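Local coordinates for racemase (Pseudovibrio sp. JE062, PDB 3NZG), which is of unknown function but belongs to the mandelate racemase/muconate lactonizing enzyme family of the enolase superfamily and binds a magnesium ion in its barrel domain, at residues P7-I12 with L79-N84; M209-Y214 with A237-Q242; R259-E264 with L283-Y288. All blocks are in the same frame, centred on the assembly; numbering follows the deposited sequence.

Contact 1: P7-I12 with L79-N84; sequences PAVAPI and LPIEIN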
loop_
_atom_site.group_PDB
_atom_site.type_symbol
_atom_site.label_atom_id
_atom_site.label_comp_id
_atom_site.label_asym_id
_atom_site.label_seq_id
_atom_site.Cartn_x
_atom_site.Cartn_y
_atom_site.Cartn_z
ATOM N N PRO D 7 40.483 6.953 -37.841
ATOM C CA PRO D 7 40.615 5.866 -38.818
ATOM C C PRO D 7 40.601 4.490 -38.165
ATOM O O PRO D 7 40.253 3.490 -38.801
ATOM C CB PRO D 7 41.971 6.147 -39.480
ATOM C CG PRO D 7 42.245 7.600 -39.166
ATOM C CD PRO D 7 41.727 7.732 -37.765
ATOM N N ALA D 8 40.990 4.441 -36.897
ATOM C CA ALA D 8 41.053 3.176 -36.178
ATOM C C ALA D 8 39.688 2.585 -35.836
ATOM O O ALA D 8 39.579 1.388 -35.565
ATOM C CB ALA D 8 41.887 3.346 -34.911
ATOM N N VAL D 9 38.650 3.413 -35.840
ATOM C CA VAL D 9 37.309 2.924 -35.533
ATOM C C VAL D 9 36.782 2.203 -36.765
ATOM O O VAL D 9 36.041 2.776 -37.565
ATOM C CB VAL D 9 36.358 4.082 -35.179
ATOM C CG1 VAL D 9 35.012 3.527 -34.744
ATOM C CG2 VAL D 9 36.976 4.948 -34.081
ATOM N N ALA D 10 37.165 0.940 -36.909
ATOM C CA ALA D 10 36.765 0.153 -38.066
ATOM C C ALA D 10 35.700 -0.888 -37.770
ATOM O O ALA D 10 35.598 -1.401 -36.654
ATOM C CB ALA D 10 37.993 -0.529 -38.670
ATOM N N PRO D 11 34.895 -1.230 -38.784
ATOM C CA PRO D 11 33.829 -2.220 -38.640
ATOM C C PRO D 11 34.350 -3.558 -38.134
ATOM O O PRO D 11 35.510 -3.920 -38.375
ATOM C CB PRO D 11 33.276 -2.339 -40.059
ATOM C CG PRO D 11 33.501 -0.985 -40.622
ATOM C CD PRO D 11 34.895 -0.658 -40.142
ATOM N N ILE D 12 33.484 -4.281 -37.427
ATOM C CA ILE D 12 33.811 -5.602 -36.907
ATOM C C ILE D 12 33.724 -6.526 -38.118
ATOM O O ILE D 12 32.779 -6.424 -38.903
ATOM C CB ILE D 12 32.778 -6.064 -35.855
ATOM C CG1 ILE D 12 32.845 -5.162 -34.618
ATOM C CG2 ILE D 12 33.030 -7.516 -35.475
ATOM C CD1 ILE D 12 31.710 -5.396 -33.631
ATOM N N LEU D 79 30.498 -0.730 -35.819
ATOM C CA LEU D 79 31.689 -0.098 -35.256
ATOM C C LEU D 79 31.700 -0.423 -33.761
ATOM O O LEU D 79 30.780 -0.042 -33.037
ATOM C CB LEU D 79 31.635 1.416 -35.452
ATOM C CG LEU D 79 31.603 1.926 -36.891
ATOM C CD1 LEU D 79 31.475 3.444 -36.898
ATOM C CD2 LEU D 79 32.873 1.489 -37.608
ATOM N N PRO D 80 32.752 -1.110 -33.280
ATOM C CA PRO D 80 32.912 -1.510 -31.876
ATOM C C PRO D 80 32.642 -0.429 -30.835
ATOM O O PRO D 80 32.357 -0.734 -29.676
ATOM C CB PRO D 80 34.359 -2.002 -31.815
ATOM C CG PRO D 80 34.602 -2.508 -33.196
ATOM C CD PRO D 80 33.968 -1.435 -34.046
ATOM N N ILE D 81 32.732 0.829 -31.241
ATOM C CA ILE D 81 32.513 1.929 -30.319
ATOM C C ILE D 81 31.044 2.072 -29.892
ATOM O O ILE D 81 30.755 2.623 -28.830
ATOM C CB ILE D 81 33.007 3.257 -30.934
ATOM C CG1 ILE D 81 32.968 4.368 -29.887
ATOM C CG2 ILE D 81 32.158 3.626 -32.136
ATOM C CD1 ILE D 81 33.587 5.671 -30.352
ATOM N N GLU D 82 30.125 1.571 -30.712
ATOM C CA GLU D 82 28.696 1.657 -30.410
ATOM C C GLU D 82 28.246 0.428 -29.622
ATOM O O GLU D 82 27.314 -0.271 -30.014
ATOM C CB GLU D 82 27.890 1.761 -31.707
ATOM C CG GLU D 82 28.257 2.947 -32.585
ATOM C CD GLU D 82 27.300 3.117 -33.754
ATOM O OE1 GLU D 82 27.209 2.199 -34.597
ATOM O OE2 GLU D 82 26.630 4.166 -33.828
ATOM N N ILE D 83 28.915 0.187 -28.500
ATOM C CA ILE D 83 28.637 -0.964 -27.653
ATOM C C ILE D 83 27.190 -1.081 -27.187
ATOM O O ILE D 83 26.607 -2.167 -27.232
ATOM C CB ILE D 83 29.560 -0.952 -26.414
ATOM C CG1 ILE D 83 31.021 -0.838 -26.867
ATOM C CG2 ILE D 83 29.346 -2.205 -25.583
ATOM C CD1 ILE D 83 32.021 -0.820 -25.732
ATOM N N ASN D 84 26.607 0.032 -26.755
ATOM C CA ASN D 84 25.233 0.021 -26.262
ATOM C C ASN D 84 24.232 -0.300 -27.365
ATOM O O ASN D 84 23.292 -1.060 -27.152
ATOM C CB ASN D 84 24.891 1.366 -25.606
ATOM C CG ASN D 84 23.511 1.369 -24.957
ATOM O OD1 ASN D 84 22.543 1.884 -25.520
ATOM N ND2 ASN D 84 23.420 0.782 -23.770
#

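Contact 2: M209-Y214 with A237-Q242; sequences MVDYLY and AEATLQ. With MG (magnesium ion), chain Q.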
loop_
_atom_site.group_PDB
_atom_site.type_symbol
_atom_site.label_atom_id
_atom_site.label_comp_id
_atom_site.label_asym_id
_atom_site.label_seq_id
_atom_site.Cartn_x
_atom_site.Cartn_y
_atom_site.Cartn_z
HETATM N N MSE D 209 33.242 -12.194 4.254
HETATM C CA MSE D 209 31.978 -12.495 3.581
HETATM C C MSE D 209 31.793 -14.002 3.687
HETATM O O MSE D 209 32.768 -14.740 3.819
HETATM C CB MSE D 209 32.034 -12.099 2.101
HETATM C CG MSE D 209 32.028 -10.614 1.832
HETATM SE SE MSE D 209 33.702 -9.721 2.251
HETATM C CE MSE D 209 33.413 -8.083 1.254
ATOM N N VAL D 210 30.553 -14.471 3.642
ATOM C CA VAL D 210 30.318 -15.902 3.723
ATOM C C VAL D 210 29.406 -16.386 2.605
ATOM O O VAL D 210 28.363 -15.785 2.327
ATOM C CB VAL D 210 29.696 -16.310 5.083
ATOM C CG1 VAL D 210 29.534 -17.824 5.143
ATOM C CG2 VAL D 210 30.572 -15.830 6.226
ATOM N N ASP D 211 29.820 -17.468 1.956
ATOM C CA ASP D 211 29.052 -18.069 0.871
ATOM C C ASP D 211 28.500 -19.382 1.426
ATOM O O ASP D 211 29.266 -20.286 1.770
ATOM C CB ASP D 211 29.966 -18.348 -0.326
ATOM C CG ASP D 211 29.197 -18.622 -1.601
ATOM O OD1 ASP D 211 28.149 -19.305 -1.541
ATOM O OD2 ASP D 211 29.654 -18.158 -2.669
ATOM N N TYR D 212 27.179 -19.490 1.521
ATOM C CA TYR D 212 26.568 -20.695 2.065
ATOM C C TYR D 212 26.254 -21.757 1.015
ATOM O O TYR D 212 25.729 -22.822 1.337
ATOM C CB TYR D 212 25.306 -20.320 2.859
ATOM C CG TYR D 212 25.602 -19.450 4.067
ATOM C CD1 TYR D 212 25.813 -20.010 5.322
ATOM C CD2 TYR D 212 25.709 -18.061 3.943
ATOM C CE1 TYR D 212 26.126 -19.213 6.427
ATOM C CE2 TYR D 212 26.020 -17.255 5.041
ATOM C CZ TYR D 212 26.230 -17.841 6.279
ATOM O OH TYR D 212 26.555 -17.062 7.362
ATOM N N LEU D 213 26.581 -21.469 -0.238
ATOM C CA LEU D 213 26.364 -22.410 -1.331
ATOM C C LEU D 213 24.973 -23.048 -1.401
ATOM O O LEU D 213 24.837 -24.267 -1.563
ATOM C CB LEU D 213 27.453 -23.499 -1.295
ATOM C CG LEU D 213 28.856 -22.949 -1.594
ATOM C CD1 LEU D 213 29.911 -24.039 -1.448
ATOM C CD2 LEU D 213 28.878 -22.372 -3.003
ATOM N N TYR D 214 23.946 -22.212 -1.266
ATOM C CA TYR D 214 22.553 -22.643 -1.363
ATOM C C TYR D 214 22.201 -23.905 -0.577
ATOM O O TYR D 214 21.504 -24.777 -1.088
ATOM C CB TYR D 214 22.207 -22.848 -2.844
ATOM C CG TYR D 214 22.527 -21.639 -3.710
ATOM C CD1 TYR D 214 21.681 -20.533 -3.735
ATOM C CD2 TYR D 214 23.702 -21.583 -4.461
ATOM C CE1 TYR D 214 21.997 -19.395 -4.480
ATOM C CE2 TYR D 214 24.028 -20.448 -5.212
ATOM C CZ TYR D 214 23.167 -19.357 -5.210
ATOM O OH TYR D 214 23.479 -18.220 -5.918
ATOM N N ALA D 237 25.839 -12.299 3.673
ATOM C CA ALA D 237 25.423 -13.699 3.647
ATOM C C ALA D 237 24.984 -13.971 2.215
ATOM O O ALA D 237 23.967 -13.443 1.751
ATOM C CB ALA D 237 24.263 -13.936 4.617
ATOM N N GLU D 238 25.770 -14.783 1.517
ATOM C CA GLU D 238 25.509 -15.115 0.126
ATOM C C GLU D 238 24.969 -16.530 -0.065
ATOM O O GLU D 238 25.328 -17.458 0.668
ATOM C CB GLU D 238 26.808 -14.942 -0.684
ATOM C CG GLU D 238 26.746 -15.420 -2.133
ATOM C CD GLU D 238 28.108 -15.375 -2.833
ATOM O OE1 GLU D 238 28.948 -14.525 -2.469
ATOM O OE2 GLU D 238 28.328 -16.180 -3.764
ATOM N N ALA D 239 24.105 -16.679 -1.063
ATOM C CA ALA D 239 23.523 -17.966 -1.415
ATOM C C ALA D 239 22.963 -18.720 -0.221
ATOM O O ALA D 239 23.293 -19.888 -0.000
ATOM C CB ALA D 239 24.576 -18.827 -2.144
ATOM N N THR D 240 22.120 -18.047 0.549
ATOM C CA THR D 240 21.500 -18.653 1.722
ATOM C C THR D 240 20.316 -19.525 1.296
ATOM O O THR D 240 20.269 -20.727 1.574
ATOM C CB THR D 240 20.995 -17.567 2.689
ATOM O OG1 THR D 240 20.223 -16.598 1.962
ATOM C CG2 THR D 240 22.171 -16.869 3.361
ATOM N N LEU D 241 19.362 -18.912 0.609
ATOM C CA LEU D 241 18.184 -19.634 0.141
ATOM C C LEU D 241 18.311 -19.943 -1.351
ATOM O O LEU D 241 19.204 -19.429 -2.029
ATOM C CB LEU D 241 16.934 -18.795 0.413
ATOM C CG LEU D 241 16.637 -18.551 1.898
ATOM C CD1 LEU D 241 15.551 -17.477 2.056
ATOM C CD2 LEU D 241 16.198 -19.860 2.551
ATOM N N GLN D 242 17.417 -20.782 -1.862
ATOM C CA GLN D 242 17.446 -21.138 -3.275
ATOM C C GLN D 242 17.342 -19.877 -4.130
ATOM O O GLN D 242 16.654 -18.922 -3.773
ATOM C CB GLN D 242 16.314 -22.114 -3.586
ATOM C CG GLN D 242 16.428 -23.409 -2.785
ATOM C CD GLN D 242 17.847 -23.965 -2.790
ATOM O OE1 GLN D 242 18.531 -23.979 -1.760
ATOM N NE2 GLN D 242 18.300 -24.413 -3.956
HETATM MG MG MG Q . 28.772 -18.017 -4.730
HETATM O O HOH W 1 27.448 -19.279 -4.095
#

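Contact 3: R259-E264 with L283-Y288; sequences RICGAE and LLQSDY. With MG (magnesium ion), chain Q.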
loop_
_atom_site.group_PDB
_atom_site.type_symbol
_atom_site.label_atom_id
_atom_site.label_comp_id
_atom_site.label_asym_id
_atom_site.label_seq_id
_atom_site.Cartn_x
_atom_site.Cartn_y
_atom_site.Cartn_z
ATOM N N ARG D 259 23.690 -8.400 5.742
ATOM C CA ARG D 259 23.488 -7.956 4.375
ATOM C C ARG D 259 23.097 -9.258 3.681
ATOM O O ARG D 259 23.737 -10.298 3.901
ATOM C CB ARG D 259 24.780 -7.440 3.732
ATOM C CG ARG D 259 25.191 -6.023 4.103
ATOM C CD ARG D 259 26.194 -5.511 3.076
ATOM N NE ARG D 259 26.746 -4.206 3.429
ATOM C CZ ARG D 259 27.729 -4.021 4.304
ATOM N NH1 ARG D 259 28.273 -5.063 4.917
ATOM N NH2 ARG D 259 28.164 -2.797 4.561
ATOM N N ILE D 260 22.054 -9.223 2.865
ATOM C CA ILE D 260 21.638 -10.431 2.153
ATOM C C ILE D 260 21.927 -10.201 0.678
ATOM O O ILE D 260 21.531 -9.177 0.118
ATOM C CB ILE D 260 20.123 -10.716 2.339
ATOM C CG1 ILE D 260 19.778 -10.779 3.831
ATOM C CG2 ILE D 260 19.739 -12.040 1.662
ATOM C CD1 ILE D 260 20.532 -11.851 4.602
ATOM N N CYS D 261 22.638 -11.141 0.061
ATOM C CA CYS D 261 22.983 -11.043 -1.353
ATOM C C CYS D 261 22.018 -11.836 -2.221
ATOM O O CYS D 261 21.305 -12.709 -1.742
ATOM C CB CYS D 261 24.384 -11.601 -1.611
ATOM S SG CYS D 261 25.677 -10.997 -0.527
ATOM N N GLY D 262 22.025 -11.528 -3.509
ATOM C CA GLY D 262 21.201 -12.256 -4.451
ATOM C C GLY D 262 21.688 -12.048 -5.871
ATOM O O GLY D 262 22.617 -11.261 -6.113
ATOM N N ALA D 263 21.076 -12.774 -6.803
ATOM C CA ALA D 263 21.364 -12.644 -8.229
ATOM C C ALA D 263 22.689 -13.170 -8.785
ATOM O O ALA D 263 23.007 -12.928 -9.953
ATOM C CB ALA D 263 21.175 -11.188 -8.643
ATOM N N GLU D 264 23.447 -13.901 -7.975
ATOM C CA GLU D 264 24.718 -14.462 -8.432
ATOM C C GLU D 264 24.581 -15.232 -9.758
ATOM O O GLU D 264 25.444 -15.127 -10.626
ATOM C CB GLU D 264 25.294 -15.390 -7.353
ATOM C CG GLU D 264 26.297 -16.411 -7.873
ATOM C CD GLU D 264 26.834 -17.322 -6.784
ATOM O OE1 GLU D 264 26.026 -17.908 -6.032
ATOM O OE2 GLU D 264 28.071 -17.462 -6.685
ATOM N N LEU D 283 22.574 -6.477 -1.761
ATOM C CA LEU D 283 23.658 -6.549 -2.725
ATOM C C LEU D 283 23.410 -7.537 -3.863
ATOM O O LEU D 283 22.993 -8.669 -3.626
ATOM C CB LEU D 283 24.921 -6.931 -1.943
ATOM C CG LEU D 283 26.297 -6.963 -2.604
ATOM C CD1 LEU D 283 27.323 -6.661 -1.532
ATOM C CD2 LEU D 283 26.559 -8.306 -3.268
ATOM N N LEU D 284 23.681 -7.102 -5.089
ATOM C CA LEU D 284 23.500 -7.932 -6.280
ATOM C C LEU D 284 24.841 -8.514 -6.725
ATOM O O LEU D 284 25.873 -7.835 -6.671
ATOM C CB LEU D 284 22.916 -7.098 -7.412
ATOM C CG LEU D 284 21.535 -6.490 -7.155
ATOM C CD1 LEU D 284 21.195 -5.517 -8.261
ATOM C CD2 LEU D 284 20.505 -7.600 -7.053
ATOM N N GLN D 285 24.821 -9.760 -7.181
ATOM C CA GLN D 285 26.049 -10.423 -7.605
ATOM C C GLN D 285 26.065 -10.870 -9.070
ATOM O O GLN D 285 26.791 -11.795 -9.433
ATOM C CB GLN D 285 26.321 -11.610 -6.681
ATOM C CG GLN D 285 26.435 -11.191 -5.213
ATOM C CD GLN D 285 26.791 -12.334 -4.282
ATOM O OE1 GLN D 285 26.082 -13.340 -4.209
ATOM N NE2 GLN D 285 27.899 -12.182 -3.558
ATOM N N SER D 286 25.261 -10.205 -9.897
ATOM C CA SER D 286 25.190 -10.491 -11.331
ATOM C C SER D 286 26.629 -10.626 -11.868
ATOM O O SER D 286 27.471 -9.780 -11.593
ATOM C CB SER D 286 24.467 -9.343 -12.048
ATOM O OG SER D 286 23.180 -9.108 -11.471
ATOM N N ASP D 287 26.888 -11.677 -12.639
ATOM C CA ASP D 287 28.226 -11.961 -13.188
ATOM C C ASP D 287 28.519 -11.322 -14.552
ATOM O O ASP D 287 27.661 -11.295 -15.438
ATOM C CB ASP D 287 28.399 -13.483 -13.298
ATOM C CG ASP D 287 29.827 -13.903 -13.620
ATOM O OD1 ASP D 287 30.525 -13.203 -14.389
ATOM O OD2 ASP D 287 30.241 -14.962 -13.112
ATOM N N TYR D 288 29.745 -10.825 -14.713
ATOM C CA TYR D 288 30.206 -10.203 -15.961
ATOM C C TYR D 288 29.955 -11.094 -17.183
ATOM O O TYR D 288 29.501 -10.630 -18.230
ATOM C CB TYR D 288 31.716 -9.946 -15.899
ATOM C CG TYR D 288 32.195 -9.161 -14.702
ATOM C CD1 TYR D 288 32.187 -7.770 -14.712
ATOM C CD2 TYR D 288 32.645 -9.809 -13.551
ATOM C CE1 TYR D 288 32.612 -7.040 -13.606
ATOM C CE2 TYR D 288 33.071 -9.088 -12.437
ATOM C CZ TYR D 288 33.051 -7.707 -12.471
ATOM O OH TYR D 288 33.440 -6.986 -11.369
HETATM MG MG MG Q . 28.772 -18.017 -4.730
HETATM O O HOH W 2 25.024 -13.994 -12.986
HETATM O O HOH W 1 27.448 -19.279 -4.095
#

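Contact 1: P7-I12 with L79-N84
Val9 and Leu79 meet where the loop leading into strand 12-22 folds against a type I beta turn, Leu79 to Glu82, that runs into helix 83-93. The contact is apolar and joins that loop to the turn before the helix in the enolase-type N-terminal domain. Val9 touches through one methyl: with CG1 anti to the backbone N (chi1 -175°), this branch lies 4.0 Å from Leu79 CB and 3.9 Å from Ile81 CG2, and the Val9 and Leu79 side chains cross at about a right angle. Although the CB of Leu79 is directed away from the loop as a whole, its CD2 methyl reaches back to the backbone, 3.4 Å from Val9 O and 3.6 Å from Pro11 N. There it also rests beside the ring of Pro11, both side chains pointing the same way.

Val9 is itself the centre of an inverse gamma turn; further out, Glu82 N donates to Leu79 O (2.9 Å) to close the beta turn. Glu82 takes the N-cap position; its OE1 forms a salt bridge with Arg78, and its OE2 accepts from Thr133 N of a neighbouring subunit. Val124 of that subunit packs on Val9, and its Gln128 on Leu79 and Ile81, so this corner is shared between chains. Pro80 is buried against Leu117 and Gln121 of helix 102-122, and Gln121 NE2 donates to Ala10 O. The same carbonyl oxygen lies only 3.1 Å from Pro80 CD, while Ile12 CG1 slides antiparallel past the proline ring to a tight 3.5 Å from Pro80 CG.

Contact 2: M209-Y214 with A237-Q242
Ala239 CB sits over the centre of one face of the Tyr214 ring, a CH-pi contact of 3.3 Å from CB to the ring centroid, 9° off the ring normal. Leu241 O lies at the edge of this ring, 3.2 Å from Tyr214 CD1, and Trp67 of a neighbouring subunit packs edge-to-face with it. The Tyr214 hydroxyl is hydrogen-bonded to Glu264 OE1, which fixes the ring's far end. Val210 CG1 lies over one face of the Tyr212 ring, offset toward its rim, while Glu238 O and Ala237 CA lie at its edge.

Asp211 OD2 and Glu238 OE2 approach to 2.6 Å because both bind the magnesium ion, which lies 2.2 Å from Asp211 OD2 and 2.1 Å from Glu238 OE2; the carboxylate planes are turned 49° apart. Glu238 reaches the metal on an extended chain, its CG anti to the backbone N (chi1 173°), and its other oxygen, OE1, is held by a salt bridge to Lys177. Asp211 OD1 stays off the metal: it accepts hydrogen bonds from Leu213 N on its anti side, an Asx turn, and from the metal-bound water. This carboxylate is thus gripped at both oxygens.

The backbones pair as parallel strands, Glu238 N donating to Val210 O (2.9 Å) and Tyr212 N to Glu238 O; past them Tyr214 N reaches Ala239 O. Strand 207-211, helix 219-228 and strand 237-238 form a beta-alpha-beta unit of the TIM-barrel-like C-terminal domain: the carboxylates leave the C-terminal ends of the strands, while Tyr212 packs on Leu195 of helix 188-202 and Leu226 of helix 219-228.

Contact 3: R259-E264 with L283-Y288
Gln285, Leu283 and Cys261 bury the most surface where the parallel strands 261-262 and 283-284 run side by side, in a beta-alpha-beta unit of the TIM-barrel-like domain. Gln285 stretches out beyond CG, so its amide lies along Cys261, with OE1 3.6 Å from Cys261 CB and near Glu264 CB; its NE2 donates to Glu238 OE1, a second-shell bond that would position this magnesium ligand. Leu283 points to the same face of the sheet as Cys261. With CG anti to the backbone N (chi1 -174°), it sets CD2 3.9 Å from Cys261 SG. The strands are joined by Gly262 N to Leu283 O (3.0 Å) and Gln285 N to Gly262 O (2.9 Å), both bonds nearly along the C=O axis. Leu284 turns to the other face, where its CD2 touches Ala263 CB; both side chains pack on Trp275 of helix 268-279.

Past the strands, Glu264 CA-H points almost straight at Gln285 O (170°), and a water joins Glu264 O to Asp287 N. Glu264 binds magnesium through OE2 at 2.1 Å, and its OE1 is bonded to Tyr214 OH and the metal-bound water. This is consistent with a second shell, Gln285 and Tyr214, that positions two carboxylates on a register set by the backbone bonds.

Overall arrangement
Contacts 2 and 3 form one magnesium site at the C-terminal ends of the strands of the barrel domain: their centres lie 10 Å apart, and a single metal-bound water belongs to both. The links between them are two probable hydrogen bonds, Tyr214 OH to Glu264 OE1 at 2.6 Å and Gln285 NE2 to Glu238 OE1 at 2.8 Å. A glycerol, probably from the crystallisation liquor, lies about 3 Å from the side chains of both Asp211 and Glu264 and may mark a pocket. Contact 1 stands apart, its centre about 40 Å from that of contact 2 and 31 Å from that of contact 3. It belongs to the N-terminal part of the chain and faces a neighbouring subunit, far from the magnesium.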